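Local coordinates for protein deoxyribodipyrimidine photo-lyase (Oryza sativa Japonica Group, PDB 3UMV) that uses light and a bound FAD to split cyclobutane pyrimidine dimers in ultraviolet-damaged DNA, restoring the separate pyrimidines, at residues Arg27-Gly32 with Val161-Val166; Asn53-His58 with Thr132-Phe137; Asp375-Ala380 with Met461-Cys466; Tyr398-Ile403 with Met438-Gly443. All coordinates share one frame; numbering follows the deposited sequence.

Contact 1. Residues Arg27-Gly32 with Val161-Val166; sequences RVIHPG and VAVHQV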
# COMPACT_ATOMS: atom_id res chain seq x y z
N ARG A 27 -3.61 8.63 -17.97
CA ARG A 27 -3.12 7.82 -19.07
C ARG A 27 -4.34 7.31 -19.83
O ARG A 27 -5.14 6.56 -19.28
CB ARG A 27 -2.26 6.67 -18.54
CG ARG A 27 -1.86 5.65 -19.59
CD ARG A 27 -0.82 4.65 -19.05
NE ARG A 27 -1.44 3.56 -18.31
CZ ARG A 27 -1.74 2.37 -18.83
NH1 ARG A 27 -1.49 2.13 -20.11
NH2 ARG A 27 -2.30 1.42 -18.08
N VAL A 28 -4.49 7.75 -21.07
CA VAL A 28 -5.59 7.30 -21.91
C VAL A 28 -5.20 5.96 -22.53
O VAL A 28 -4.35 5.91 -23.42
CB VAL A 28 -5.93 8.33 -22.99
CG1 VAL A 28 -7.00 7.78 -23.91
CG2 VAL A 28 -6.38 9.64 -22.35
N ILE A 29 -5.80 4.89 -22.04
CA ILE A 29 -5.47 3.53 -22.49
C ILE A 29 -6.16 3.25 -23.81
O ILE A 29 -5.59 2.63 -24.70
CB ILE A 29 -5.93 2.48 -21.46
CG1 ILE A 29 -5.15 2.65 -20.16
CG2 ILE A 29 -5.74 1.07 -22.01
CD1 ILE A 29 -5.49 1.62 -19.10
N HIS A 30 -7.40 3.70 -23.92
CA HIS A 30 -8.14 3.59 -25.16
C HIS A 30 -9.04 4.81 -25.33
O HIS A 30 -9.84 5.12 -24.45
CB HIS A 30 -8.95 2.30 -25.20
CG HIS A 30 -9.61 2.05 -26.52
ND1 HIS A 30 -10.97 2.06 -26.69
CD2 HIS A 30 -9.07 1.80 -27.74
CE1 HIS A 30 -11.26 1.81 -27.95
NE2 HIS A 30 -10.12 1.66 -28.61
N PRO A 31 -8.90 5.51 -26.46
CA PRO A 31 -9.64 6.76 -26.69
C PRO A 31 -11.16 6.58 -26.72
O PRO A 31 -11.88 7.50 -26.34
CB PRO A 31 -9.12 7.22 -28.05
CG PRO A 31 -7.76 6.62 -28.17
CD PRO A 31 -7.87 5.28 -27.49
N GLY A 32 -11.63 5.43 -27.18
CA GLY A 32 -13.06 5.20 -27.30
C GLY A 32 -13.64 6.04 -28.43
O GLY A 32 -12.91 6.52 -29.29
N VAL A 161 -16.14 2.40 -26.00
CA VAL A 161 -15.94 2.83 -24.62
C VAL A 161 -14.50 3.26 -24.39
O VAL A 161 -13.56 2.54 -24.71
CB VAL A 161 -16.24 1.73 -23.59
CG1 VAL A 161 -15.83 2.22 -22.19
CG2 VAL A 161 -17.71 1.34 -23.64
N ALA A 162 -14.35 4.45 -23.82
CA ALA A 162 -13.04 4.98 -23.52
C ALA A 162 -12.56 4.41 -22.19
O ALA A 162 -13.35 4.18 -21.28
CB ALA A 162 -13.09 6.50 -23.45
N VAL A 163 -11.26 4.15 -22.09
CA VAL A 163 -10.70 3.71 -20.81
C VAL A 163 -9.52 4.60 -20.43
O VAL A 163 -8.56 4.73 -21.19
CB VAL A 163 -10.23 2.23 -20.84
CG1 VAL A 163 -9.77 1.81 -19.45
CG2 VAL A 163 -11.33 1.31 -21.36
N HIS A 164 -9.60 5.23 -19.25
CA HIS A 164 -8.53 6.09 -18.76
C HIS A 164 -8.03 5.51 -17.45
O HIS A 164 -8.83 4.98 -16.67
CB HIS A 164 -9.02 7.51 -18.47
CG HIS A 164 -9.50 8.26 -19.68
ND1 HIS A 164 -9.86 9.59 -19.62
CD2 HIS A 164 -9.68 7.88 -20.96
CE1 HIS A 164 -10.25 10.00 -20.81
NE2 HIS A 164 -10.16 8.97 -21.65
N GLN A 165 -6.73 5.62 -17.21
CA GLN A 165 -6.17 5.30 -15.90
C GLN A 165 -5.55 6.53 -15.27
O GLN A 165 -4.83 7.29 -15.93
CB GLN A 165 -5.11 4.22 -16.02
CG GLN A 165 -4.45 3.86 -14.69
CD GLN A 165 -3.50 2.71 -14.84
OE1 GLN A 165 -2.65 2.70 -15.72
NE2 GLN A 165 -3.65 1.72 -13.98
N VAL A 166 -5.81 6.74 -13.99
CA VAL A 166 -5.31 7.91 -13.30
C VAL A 166 -4.46 7.44 -12.13
O VAL A 166 -4.89 6.57 -11.38
CB VAL A 166 -6.49 8.78 -12.79
CG1 VAL A 166 -5.96 9.97 -11.98
CG2 VAL A 166 -7.34 9.27 -13.96
O HOH W 1 -10.84 9.34 -24.45
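Val28 lies alongside His164 and sets its CG2 methyl over one face of the imidazole. This is a CH-pi contact, 15° off the ring normal, with CG2 4.0 Å from the ring centroid. A water at the ring edge joins His164 NE2 to Pro31 O. On the other face of the sheet Arg27 meets Gln165. The Arg27 chain bends at chi3 (83°), which turns NE and NH2 side-on to one oxygen. NE lies 3.0 Å and NH2 2.7 Å from Gln165 OE1, and that oxygen sits in the guanidinium plane. Ile29 CG1 lies over the rim of one face of the same guanidinium. Gln165 NE2 is bonded to Asp136 O, so both ends of the amide are held. The ring edge of His30 gives a long bond from ND1 to Val161 O, 3.3 Å. Between the backbones, Arg27 and Gln165 form a hydrogen-bonded pair, and Val28 and His164 a non-hydrogen-bonded pair. Val163 O accepts from both Ile29 N (2.9 Å) and His30 N (3.1 Å), and the register slips by one residue. This is a classic beta bulge, at the corner after antiparallel edge strand 26-28 in the otherwise parallel sheet of the photolyase alpha/beta domain.

Contact 2. Residues Asn53-His58 with Thr132-Phe137; sequences NWALLH and TLVADF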
# COMPACT_ATOMS: atom_id res chain seq x y z
N ASN A 53 -9.12 12.32 -4.22
CA ASN A 53 -8.95 11.17 -5.09
C ASN A 53 -8.94 11.62 -6.56
O ASN A 53 -9.98 11.91 -7.13
CB ASN A 53 -10.07 10.16 -4.82
CG ASN A 53 -9.92 8.89 -5.65
OD1 ASN A 53 -9.41 8.93 -6.76
ND2 ASN A 53 -10.38 7.77 -5.11
N TRP A 54 -7.76 11.69 -7.17
CA TRP A 54 -7.67 12.22 -8.54
C TRP A 54 -8.43 11.40 -9.56
O TRP A 54 -8.88 11.94 -10.56
CB TRP A 54 -6.22 12.40 -9.01
CG TRP A 54 -5.47 13.50 -8.31
CD1 TRP A 54 -4.34 13.37 -7.55
CD2 TRP A 54 -5.80 14.90 -8.30
NE1 TRP A 54 -3.94 14.60 -7.08
CE2 TRP A 54 -4.83 15.55 -7.51
CE3 TRP A 54 -6.83 15.66 -8.87
CZ2 TRP A 54 -4.84 16.94 -7.29
CZ3 TRP A 54 -6.85 17.04 -8.65
CH2 TRP A 54 -5.86 17.65 -7.87
N ALA A 55 -8.58 10.10 -9.31
CA ALA A 55 -9.26 9.25 -10.28
C ALA A 55 -10.75 9.58 -10.27
O ALA A 55 -11.36 9.74 -11.32
CB ALA A 55 -9.02 7.78 -9.97
N LEU A 56 -11.32 9.73 -9.07
CA LEU A 56 -12.71 10.11 -8.94
C LEU A 56 -12.96 11.53 -9.50
O LEU A 56 -13.93 11.75 -10.23
CB LEU A 56 -13.15 10.03 -7.47
CG LEU A 56 -14.58 10.50 -7.20
CD1 LEU A 56 -15.55 9.67 -8.01
CD2 LEU A 56 -14.90 10.44 -5.70
N LEU A 57 -12.08 12.47 -9.18
CA LEU A 57 -12.16 13.84 -9.69
C LEU A 57 -12.15 13.86 -11.21
O LEU A 57 -12.92 14.58 -11.84
CB LEU A 57 -11.01 14.69 -9.14
CG LEU A 57 -11.15 15.14 -7.69
CD1 LEU A 57 -9.82 15.66 -7.14
CD2 LEU A 57 -12.22 16.21 -7.58
N HIS A 58 -11.27 13.06 -11.81
CA HIS A 58 -11.21 12.95 -13.26
C HIS A 58 -12.52 12.42 -13.84
O HIS A 58 -13.05 12.97 -14.80
CB HIS A 58 -10.04 12.07 -13.69
CG HIS A 58 -9.85 12.02 -15.17
ND1 HIS A 58 -9.91 10.84 -15.89
CD2 HIS A 58 -9.63 13.00 -16.08
CE1 HIS A 58 -9.73 11.11 -17.18
NE2 HIS A 58 -9.55 12.41 -17.31
N THR A 132 -17.24 6.19 -20.65
CA THR A 132 -15.87 6.08 -20.18
C THR A 132 -15.74 5.26 -18.90
O THR A 132 -16.55 5.39 -17.99
CB THR A 132 -15.25 7.47 -19.94
OG1 THR A 132 -15.44 8.29 -21.10
CG2 THR A 132 -13.75 7.36 -19.64
N LEU A 133 -14.72 4.40 -18.86
CA LEU A 133 -14.31 3.74 -17.63
C LEU A 133 -13.02 4.38 -17.16
O LEU A 133 -12.07 4.51 -17.92
CB LEU A 133 -14.07 2.25 -17.90
CG LEU A 133 -13.43 1.43 -16.77
CD1 LEU A 133 -14.39 1.26 -15.62
CD2 LEU A 133 -12.98 0.07 -17.29
N VAL A 134 -12.98 4.80 -15.90
CA VAL A 134 -11.76 5.36 -15.32
C VAL A 134 -11.24 4.40 -14.26
O VAL A 134 -11.96 4.01 -13.37
CB VAL A 134 -12.01 6.72 -14.65
CG1 VAL A 134 -10.70 7.26 -14.03
CG2 VAL A 134 -12.61 7.70 -15.67
N ALA A 135 -9.97 4.01 -14.36
CA ALA A 135 -9.39 3.17 -13.31
C ALA A 135 -8.31 3.93 -12.56
O ALA A 135 -7.74 4.87 -13.09
CB ALA A 135 -8.82 1.88 -13.90
N ASP A 136 -8.04 3.53 -11.32
CA ASP A 136 -6.88 4.03 -10.59
C ASP A 136 -5.66 3.14 -10.86
O ASP A 136 -5.72 2.23 -11.70
CB ASP A 136 -7.16 4.30 -9.08
CG ASP A 136 -7.76 3.08 -8.34
OD1 ASP A 136 -8.62 3.28 -7.44
OD2 ASP A 136 -7.35 1.94 -8.61
N PHE A 137 -4.55 3.43 -10.20
CA PHE A 137 -3.28 2.79 -10.55
C PHE A 137 -2.61 2.02 -9.43
O PHE A 137 -2.46 2.53 -8.31
CB PHE A 137 -2.25 3.82 -11.06
CG PHE A 137 -0.86 3.26 -11.14
CD1 PHE A 137 0.05 3.48 -10.12
CD2 PHE A 137 -0.48 2.45 -12.21
CE1 PHE A 137 1.34 2.93 -10.18
CE2 PHE A 137 0.79 1.89 -12.27
CZ PHE A 137 1.70 2.13 -11.24
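Ala55 and Val134 make the central apolar contact between helix 54-66 and strand 132-135. With CG1 of Val134 anti to the backbone N, chi1 179°, this methyl reaches the helix backbone, 3.7 Å from Ala55 O. It lies 4.4 Å from Ala55 CB. Ala55 CB also meets Asp136 CB at 4.0 Å, methyl against methylene. The two short axes approach to 8.4 Å and run nearly antiparallel, at 166°. The small alanine side chain is consistent with this close approach.

The aromatic part of the contact belongs to His58, one turn farther along the helix. Its ring crosses the Val134 side chain obliquely and presents an edge to it. As modelled, His58 ND1 is 4.1 Å from both CG1 and CG2 of Val134. The ring orientation is doubtful, and the atom against the methyls may be a carbon.

Asn53 and Asp136 find their polar partners away from this interface. Asn53 caps the helix. Its OD1 takes Leu56 N at 3.1 Å and, weakly, Ala55 N; Leu56 N comes from above the amide plane. The Asp136 carboxylate is bonded to Tyr42 OH and to the backbone N atoms of Leu45, Arg46 and Asp47.

Helix and strand thus meet through carbon, as in the core of a Rossmann-like alpha/beta domain. The contact itself is held by apolar packing and carries no directional bond. The carboxylate is satisfied by Tyr42 of strand 40-44 and by backbone N-H groups just after that strand, which probably favour its ionised form.

Contact 3. Residues Asp375-Ala380 with Met461-Cys466; sequences DPLWNA and MNYAGC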
# COMPACT_ATOMS: atom_id res chain seq x y z
N ASP A 375 16.93 -16.20 18.99
CA ASP A 375 17.07 -14.74 19.09
C ASP A 375 15.80 -14.09 19.65
O ASP A 375 14.80 -14.00 18.94
CB ASP A 375 17.40 -14.19 17.70
CG ASP A 375 17.59 -12.67 17.68
OD1 ASP A 375 18.19 -12.16 16.69
OD2 ASP A 375 17.18 -11.98 18.63
N PRO A 376 15.82 -13.64 20.92
CA PRO A 376 14.58 -13.13 21.50
C PRO A 376 14.15 -11.79 20.90
O PRO A 376 12.97 -11.50 20.92
CB PRO A 376 14.94 -12.95 22.98
CG PRO A 376 16.40 -12.77 22.99
CD PRO A 376 16.93 -13.63 21.89
N LEU A 377 15.10 -11.02 20.39
CA LEU A 377 14.79 -9.77 19.70
C LEU A 377 14.04 -10.07 18.39
O LEU A 377 13.02 -9.45 18.09
CB LEU A 377 16.05 -8.96 19.45
CG LEU A 377 15.82 -7.66 18.67
CD1 LEU A 377 14.77 -6.77 19.36
CD2 LEU A 377 17.13 -6.92 18.48
N TRP A 378 14.52 -11.06 17.64
CA TRP A 378 13.85 -11.45 16.40
C TRP A 378 12.47 -12.01 16.71
O TRP A 378 11.48 -11.63 16.08
CB TRP A 378 14.68 -12.46 15.61
CG TRP A 378 14.10 -12.62 14.23
CD1 TRP A 378 14.45 -11.90 13.12
CD2 TRP A 378 13.01 -13.48 13.84
NE1 TRP A 378 13.67 -12.28 12.06
CE2 TRP A 378 12.79 -13.25 12.46
CE3 TRP A 378 12.23 -14.43 14.51
CZ2 TRP A 378 11.79 -13.92 11.74
CZ3 TRP A 378 11.25 -15.11 13.79
CH2 TRP A 378 11.04 -14.85 12.42
N ASN A 379 12.40 -12.91 17.68
CA ASN A 379 11.11 -13.45 18.08
C ASN A 379 10.11 -12.36 18.41
O ASN A 379 8.94 -12.48 18.03
CB ASN A 379 11.26 -14.38 19.30
CG ASN A 379 12.01 -15.66 18.99
OD1 ASN A 379 12.47 -16.35 19.91
ND2 ASN A 379 12.16 -16.00 17.71
N ALA A 380 10.55 -11.32 19.12
CA ALA A 380 9.68 -10.21 19.50
C ALA A 380 9.15 -9.48 18.26
O ALA A 380 7.98 -9.15 18.20
CB ALA A 380 10.43 -9.21 20.45
N MET A 461 22.99 -6.44 9.84
CA MET A 461 22.55 -5.87 11.11
C MET A 461 22.60 -6.98 12.13
O MET A 461 22.39 -8.15 11.79
CB MET A 461 21.13 -5.32 11.00
CG MET A 461 20.94 -4.10 10.09
SD MET A 461 19.17 -3.70 9.86
CE MET A 461 18.79 -2.88 11.41
N ASN A 462 22.88 -6.66 13.39
CA ASN A 462 22.90 -7.70 14.41
C ASN A 462 22.35 -7.24 15.74
O ASN A 462 22.06 -6.05 15.93
CB ASN A 462 24.28 -8.37 14.55
CG ASN A 462 25.38 -7.40 14.98
OD1 ASN A 462 25.12 -6.23 15.31
ND2 ASN A 462 26.62 -7.89 14.99
N TYR A 463 22.17 -8.21 16.64
CA TYR A 463 21.59 -8.00 17.96
C TYR A 463 22.40 -6.93 18.68
O TYR A 463 21.85 -5.97 19.20
CB TYR A 463 21.63 -9.31 18.74
CG TYR A 463 20.83 -9.35 20.03
CD1 TYR A 463 21.36 -8.84 21.21
CD2 TYR A 463 19.58 -9.96 20.08
CE1 TYR A 463 20.63 -8.90 22.40
CE2 TYR A 463 18.85 -10.02 21.25
CZ TYR A 463 19.38 -9.49 22.42
OH TYR A 463 18.66 -9.55 23.59
N ALA A 464 23.72 -7.12 18.70
CA ALA A 464 24.61 -6.17 19.38
C ALA A 464 24.42 -4.75 18.85
O ALA A 464 24.49 -3.78 19.61
CB ALA A 464 26.06 -6.61 19.26
N GLY A 465 24.19 -4.63 17.55
CA GLY A 465 24.00 -3.33 16.93
C GLY A 465 22.73 -2.67 17.41
O GLY A 465 22.67 -1.45 17.58
N CYS A 466 21.70 -3.48 17.63
CA CYS A 466 20.44 -2.97 18.16
C CYS A 466 20.58 -2.54 19.61
O CYS A 466 20.03 -1.51 20.00
CB CYS A 466 19.33 -4.01 18.02
SG CYS A 466 18.88 -4.34 16.30
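Tyr463 lays its ring against the first turn of helix 376-388. Leu377 CB is the nearest carbon, 3.5 Å from Tyr463 CE2. Pro376 CG approaches the hydroxyl end, 4.0 Å from Tyr463 OH, with the two side chains at about a right angle. Asp375 OD2 lies in the ring plane at the edge, 3.5 Å from Tyr463 CD2. The carboxylate and ring planes are 56° apart. Beside the ring, Leu377 CD2 rests on Cys466 CB at 3.7 Å.

The next shell fixes these groups. With chi1 at -169°, the tyrosine ring swings across to the other helix start. Asp375 is the N-cap: OD2 accepts Trp378 N at 3.0 Å, from above the carboxylate plane, and Leu377 N more weakly. Its OD1 is bonded to Tyr398 OH. Asn462 caps the other helix in the same way, with OD1 taking Gly465 N. Val472 of helix 472-489 touches both Leu377 and Tyr463.

Trp378 bonds through NE1 to Trp399 O and meets the rings of Trp399 and Trp406. All three are predicted electron-transfer tryptophans. The chemistry implies a carboxylate with several tasks. Asp375 starts the helix that carries Trp378, and its charge probably interacts well with the weakly positive C-H edge of Tyr463.

Contact 4. Residues Tyr398-Ile403 with Met438-Gly443; sequences YWAKKI and MWSICG. With FAD (flavin-adenine dinucleotide), chain I.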
# COMPACT_ATOMS: atom_id res chain seq x y z
N TYR A 398 15.70 -5.42 10.51
CA TYR A 398 16.37 -6.45 11.29
C TYR A 398 15.74 -7.82 11.02
O TYR A 398 16.43 -8.79 10.71
CB TYR A 398 16.27 -6.12 12.78
CG TYR A 398 16.95 -7.10 13.69
CD1 TYR A 398 16.25 -8.16 14.27
CD2 TYR A 398 18.30 -6.98 13.97
CE1 TYR A 398 16.89 -9.07 15.12
CE2 TYR A 398 18.95 -7.87 14.81
CZ TYR A 398 18.25 -8.91 15.37
OH TYR A 398 18.92 -9.78 16.20
N TRP A 399 14.42 -7.86 11.10
CA TRP A 399 13.62 -9.08 10.94
C TRP A 399 13.91 -9.76 9.61
O TRP A 399 14.19 -10.97 9.56
CB TRP A 399 12.15 -8.70 11.05
CG TRP A 399 11.17 -9.76 10.71
CD1 TRP A 399 10.71 -10.75 11.53
CD2 TRP A 399 10.46 -9.89 9.48
NE1 TRP A 399 9.77 -11.51 10.86
CE2 TRP A 399 9.61 -11.01 9.60
CE3 TRP A 399 10.47 -9.18 8.28
CZ2 TRP A 399 8.79 -11.43 8.56
CZ3 TRP A 399 9.66 -9.60 7.25
CH2 TRP A 399 8.82 -10.71 7.40
N ALA A 400 13.87 -9.01 8.53
CA ALA A 400 14.07 -9.63 7.22
C ALA A 400 15.52 -10.05 7.00
O ALA A 400 15.79 -11.05 6.34
CB ALA A 400 13.59 -8.69 6.10
N LYS A 401 16.46 -9.27 7.52
CA LYS A 401 17.87 -9.63 7.40
C LYS A 401 18.24 -10.91 8.14
O LYS A 401 19.09 -11.68 7.68
CB LYS A 401 18.75 -8.47 7.83
CG LYS A 401 18.72 -7.33 6.83
CD LYS A 401 19.74 -6.27 7.14
CE LYS A 401 19.65 -5.13 6.10
NZ LYS A 401 20.18 -5.55 4.78
N LYS A 402 17.62 -11.14 9.30
CA LYS A 402 17.85 -12.41 9.99
C LYS A 402 17.31 -13.60 9.19
O LYS A 402 17.86 -14.70 9.23
CB LYS A 402 17.24 -12.41 11.39
CG LYS A 402 17.90 -11.44 12.36
CD LYS A 402 19.36 -11.81 12.58
CE LYS A 402 20.25 -10.64 12.27
NZ LYS A 402 21.65 -10.82 12.78
N ILE A 403 16.23 -13.38 8.45
CA ILE A 403 15.69 -14.47 7.63
C ILE A 403 16.71 -14.87 6.57
O ILE A 403 16.92 -16.06 6.33
CB ILE A 403 14.34 -14.08 7.02
CG1 ILE A 403 13.33 -13.80 8.12
CG2 ILE A 403 13.82 -15.19 6.11
CD1 ILE A 403 11.97 -13.33 7.62
N MET A 438 12.97 -6.73 -0.35
CA MET A 438 14.07 -6.64 -1.30
C MET A 438 15.20 -5.74 -0.79
O MET A 438 16.37 -6.02 -1.05
CB MET A 438 13.59 -6.18 -2.67
CG MET A 438 12.70 -7.16 -3.38
SD MET A 438 13.61 -8.50 -4.19
CE MET A 438 14.23 -7.64 -5.65
N TRP A 439 14.87 -4.66 -0.10
CA TRP A 439 15.93 -3.81 0.45
C TRP A 439 16.76 -4.63 1.45
O TRP A 439 17.99 -4.60 1.45
CB TRP A 439 15.33 -2.58 1.15
CG TRP A 439 16.34 -1.65 1.75
CD1 TRP A 439 16.88 -0.53 1.17
CD2 TRP A 439 16.91 -1.72 3.07
NE1 TRP A 439 17.76 0.08 2.03
CE2 TRP A 439 17.80 -0.63 3.20
CE3 TRP A 439 16.76 -2.61 4.14
CZ2 TRP A 439 18.53 -0.41 4.37
CZ3 TRP A 439 17.49 -2.38 5.30
CH2 TRP A 439 18.36 -1.30 5.40
N SER A 440 16.06 -5.38 2.29
CA SER A 440 16.69 -6.09 3.40
C SER A 440 17.54 -7.25 2.92
O SER A 440 18.67 -7.43 3.38
CB SER A 440 15.61 -6.61 4.34
OG SER A 440 14.86 -5.52 4.85
N ILE A 441 17.00 -8.02 1.99
CA ILE A 441 17.56 -9.32 1.66
C ILE A 441 18.47 -9.23 0.43
O ILE A 441 19.44 -9.97 0.32
CB ILE A 441 16.42 -10.36 1.51
CG1 ILE A 441 15.78 -10.59 2.89
CG2 ILE A 441 16.90 -11.69 0.91
CD1 ILE A 441 14.56 -11.47 2.88
N CYS A 442 18.17 -8.29 -0.47
CA CYS A 442 18.84 -8.18 -1.78
C CYS A 442 19.48 -6.81 -2.01
O CYS A 442 19.90 -6.51 -3.12
CB CYS A 442 17.86 -8.47 -2.92
SG CYS A 442 17.12 -10.06 -2.80
N GLY A 443 19.54 -6.01 -0.96
CA GLY A 443 20.16 -4.69 -1.01
C GLY A 443 19.54 -3.71 -1.99
O GLY A 443 20.19 -2.77 -2.42
PA FAD I . 6.18 6.18 9.31
O1A FAD I . 7.60 6.16 9.79
O2A FAD I . 5.27 7.11 10.08
O5B FAD I . 6.18 6.52 7.75
C5B FAD I . 5.13 7.24 7.14
C4B FAD I . 4.86 6.68 5.74
O4B FAD I . 6.02 6.74 4.92
C3B FAD I . 4.49 5.21 5.77
O3B FAD I . 3.13 5.03 6.05
C2B FAD I . 4.83 4.80 4.37
O2B FAD I . 3.83 5.26 3.49
C1B FAD I . 6.07 5.60 4.10
N9A FAD I . 7.28 4.81 4.39
C8A FAD I . 8.00 4.78 5.56
N7A FAD I . 9.04 3.93 5.39
C5A FAD I . 8.98 3.41 4.13
C6A FAD I . 9.76 2.50 3.40
N6A FAD I . 10.90 2.01 3.89
N1A FAD I . 9.42 2.18 2.11
C2A FAD I . 8.32 2.76 1.53
N3A FAD I . 7.54 3.65 2.24
C4A FAD I . 7.88 3.97 3.51
N1 FAD I . 5.53 -0.69 4.16
C2 FAD I . 4.22 -0.89 3.82
O2 FAD I . 3.52 0.11 3.63
N3 FAD I . 3.72 -2.17 3.67
C4 FAD I . 4.53 -3.27 3.88
O4 FAD I . 4.08 -4.41 3.75
C4X FAD I . 5.86 -3.06 4.22
N5 FAD I . 6.71 -4.11 4.45
C5X FAD I . 8.04 -3.88 4.77
C6 FAD I . 8.91 -4.96 4.98
C7 FAD I . 10.25 -4.73 5.30
C7M FAD I . 11.17 -5.91 5.51
C8 FAD I . 10.71 -3.41 5.42
C8M FAD I . 12.13 -3.10 5.77
C9 FAD I . 9.84 -2.36 5.23
C9A FAD I . 8.51 -2.59 4.90
N10 FAD I . 7.65 -1.53 4.71
C10 FAD I . 6.34 -1.78 4.36
C1' FAD I . 8.11 -0.08 4.84
C2' FAD I . 7.95 0.51 6.28
O2' FAD I . 8.46 -0.33 7.32
C3' FAD I . 6.50 0.88 6.64
O3' FAD I . 5.95 1.66 5.62
C4' FAD I . 6.38 1.66 7.96
O4' FAD I . 6.93 0.89 9.02
C5' FAD I . 4.91 1.98 8.19
O5' FAD I . 4.61 2.46 9.48
P FAD I . 4.18 3.99 9.66
O1P FAD I . 3.07 4.36 8.70
O2P FAD I . 3.81 4.24 11.10
O3P FAD I . 5.62 4.65 9.32
O HOH W 2 20.26 -3.59 2.77
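Ala400 and Ser440 bring two helices of the FAD-binding helical domain together beside the flavin. The short axes cross at -35° and approach to 8.2 Å. At the centre, Ala400 CB and Ser440 CB are 3.4 Å apart, tighter than usual for two carbons. Both residues line the cofactor pocket. Ala400 CB is 3.7 Å from C7M of FAD, and Ser440 OG is 3.8 Å from C8M, so the pair borders the methyl edge of the isoalloxazine. The serine rotamer, chi1 -60°, turns OG back beside its own backbone N. There it is bonded to Gly436 O, one turn earlier.

Ile441 sends CG1 across to the other helix, where it lies 3.5 Å from Ala400 O.

Lys401 packs along Ser440. Its chain runs straight past Ser440 to CE, then bends at chi4 (-72°). CE packs obliquely on the Trp439 ring, 3.6 Å from CZ3. A water sits over the centre of one face of that ring. It accepts from Lys401 NZ and probably donates to Trp439 O. Arg459 O is a further acceptor of the ammonium. Two backbone oxygens and a water thus hold the ammonium group. Trp399, a predicted electron-transfer residue, directs its ring edge toward FAD C7M, with Ile403 CD1 over one face. The bend in Lys401 brings NZ to a lone pair of Ser440 O, in the carbonyl plane, at 2.8 Å.

The four contacts fall into two pairs on opposite sides of the chain's centre. Contacts 1 and 2 share the alpha/beta sheet, where strands 162-166 and 132-135 are neighbours. Their centres are 10 Å apart, and His164 O lies 2.8 Å from Ala135 N. Contacts 3 and 4 belong to the helical part around FAD, with centres 13 Å apart. They join where Asp375 OD1 meets Tyr398 OH at 2.5 Å and Cys466 SG packs 3.6 Å from Tyr398 CD2. Contact 4 touches the flavin directly; contact 3 is farther out, its Cys466 side chain about 13 Å from FAD, and holds Trp378 of the predicted tryptophan route. The centres of contacts 2 and 4 are 36 Å apart.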